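Side-chain contact in abhydrolase domain-containing protein (Exiguobacterium antarcticum, PDB 5H3H), which is an esterase of the alpha/beta hydrolase fold, probably cleaving carboxylic ester bonds and perhaps also acting as a perhydrolase: residues N79-I82 / Q83-L87. Numbering follows the deposited sequence.
Sequences NEVI and QQLKL
Gln83 N donates to Asn79 O over 2.9 Å, nearly straight with an N-H...O angle of 167°, and Gln83 CB also lies against the same Asn79 O, at 3.3 Å. With CG turned opposite its own backbone N (chi1 -180°), Asn79 carries its amide along to meet that of Gln83. Asn79 ND2 lies 3.4 Å from Gln83 OE1, and the amide planes are inclined at 59°, so the two groups meet obliquely rather than stack flat. Trimming Asn79 back to an alanine removes its amide, which would probably leave the Gln83 amide without its neighbour and freer to turn. On another side of the helix, Val81 CG1 and Leu85 CD1 run alongside each other at 4.0 Å. Lys86 then takes positive phi, and Leu87 N reaches back to Ile82 O at 3.1 Å, closing the helix as a Schellman motif. Lys86 NZ adds a hydrogen bond to Gln83 O at 2.6 Å, approaching from above the carbonyl plane. Across the same turn, Ile82 CG1 and Leu87 CD1 make a looser apolar contact at 4.2 Å. Asn79 and Ile82 pack on Tyr105 of helix 97-109, Val81 and Leu87 on strand 50-54 of the central sheet, and Glu80 touches Ile5 of strand 4-6.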
# COMPACT_ATOMS: atom_id res chain seq x y z
N ASN B 79 -11.32 1.84 2.90
CA ASN B 79 -10.99 0.95 1.77
C ASN B 79 -12.23 0.28 1.28
O ASN B 79 -12.50 0.29 0.10
CB ASN B 79 -9.93 -0.07 2.13
CG ASN B 79 -9.58 -0.99 0.95
OD1 ASN B 79 -9.05 -0.55 -0.09
ND2 ASN B 79 -9.90 -2.27 1.10
N GLU B 80 -13.04 -0.23 2.20
CA GLU B 80 -14.32 -0.78 1.82
C GLU B 80 -15.25 0.20 1.10
O GLU B 80 -15.85 -0.15 0.11
CB GLU B 80 -15.01 -1.49 3.00
CG GLU B 80 -14.17 -2.62 3.55
CD GLU B 80 -13.86 -3.67 2.49
OE1 GLU B 80 -14.82 -3.99 1.70
OE2 GLU B 80 -12.70 -4.14 2.48
N VAL B 81 -15.35 1.43 1.57
CA VAL B 81 -16.21 2.39 0.93
C VAL B 81 -15.82 2.54 -0.55
O VAL B 81 -16.66 2.43 -1.44
CB VAL B 81 -16.15 3.80 1.62
CG1 VAL B 81 -16.78 4.85 0.73
CG2 VAL B 81 -16.83 3.79 3.00
N ILE B 82 -14.55 2.80 -0.77
CA ILE B 82 -14.00 3.08 -2.11
C ILE B 82 -14.12 1.81 -3.01
O ILE B 82 -14.61 1.92 -4.13
CB ILE B 82 -12.56 3.61 -1.97
CG1 ILE B 82 -12.64 5.11 -1.58
CG2 ILE B 82 -11.72 3.46 -3.23
CD1 ILE B 82 -11.33 5.70 -1.10
N GLN B 83 -13.71 0.65 -2.47
CA GLN B 83 -13.74 -0.64 -3.23
C GLN B 83 -15.16 -1.04 -3.59
O GLN B 83 -15.44 -1.29 -4.76
CB GLN B 83 -13.05 -1.78 -2.47
CG GLN B 83 -11.54 -1.74 -2.61
CD GLN B 83 -10.86 -3.02 -2.16
OE1 GLN B 83 -11.46 -3.88 -1.50
NE2 GLN B 83 -9.59 -3.16 -2.52
N GLN B 84 -16.07 -1.04 -2.61
CA GLN B 84 -17.52 -1.39 -2.89
C GLN B 84 -18.30 -0.37 -3.71
O GLN B 84 -19.24 -0.74 -4.41
CB GLN B 84 -18.28 -1.65 -1.59
CG GLN B 84 -17.68 -2.85 -0.90
CD GLN B 84 -18.23 -3.11 0.48
OE1 GLN B 84 -17.47 -3.49 1.36
NE2 GLN B 84 -19.55 -2.96 0.66
N LEU B 85 -17.97 0.92 -3.63
CA LEU B 85 -18.61 1.89 -4.53
C LEU B 85 -17.80 2.02 -5.84
O LEU B 85 -18.20 2.77 -6.73
CB LEU B 85 -18.73 3.26 -3.87
CG LEU B 85 -19.65 3.40 -2.65
CD1 LEU B 85 -19.55 4.84 -2.16
CD2 LEU B 85 -21.10 3.06 -2.98
N LYS B 86 -16.67 1.33 -5.95
CA LYS B 86 -15.89 1.22 -7.21
C LYS B 86 -15.48 2.59 -7.73
O LYS B 86 -15.71 2.95 -8.88
CB LYS B 86 -16.69 0.41 -8.25
CG LYS B 86 -16.81 -1.09 -7.91
CD LYS B 86 -15.67 -1.90 -8.53
CE LYS B 86 -15.40 -3.21 -7.80
NZ LYS B 86 -14.55 -2.99 -6.58
N LEU B 87 -14.89 3.38 -6.81
CA LEU B 87 -14.48 4.72 -7.10
C LEU B 87 -13.03 4.69 -7.54
O LEU B 87 -12.22 3.94 -7.00
CB LEU B 87 -14.60 5.58 -5.83
CG LEU B 87 -15.95 5.75 -5.14
CD1 LEU B 87 -15.75 6.69 -3.93
CD2 LEU B 87 -16.95 6.31 -6.13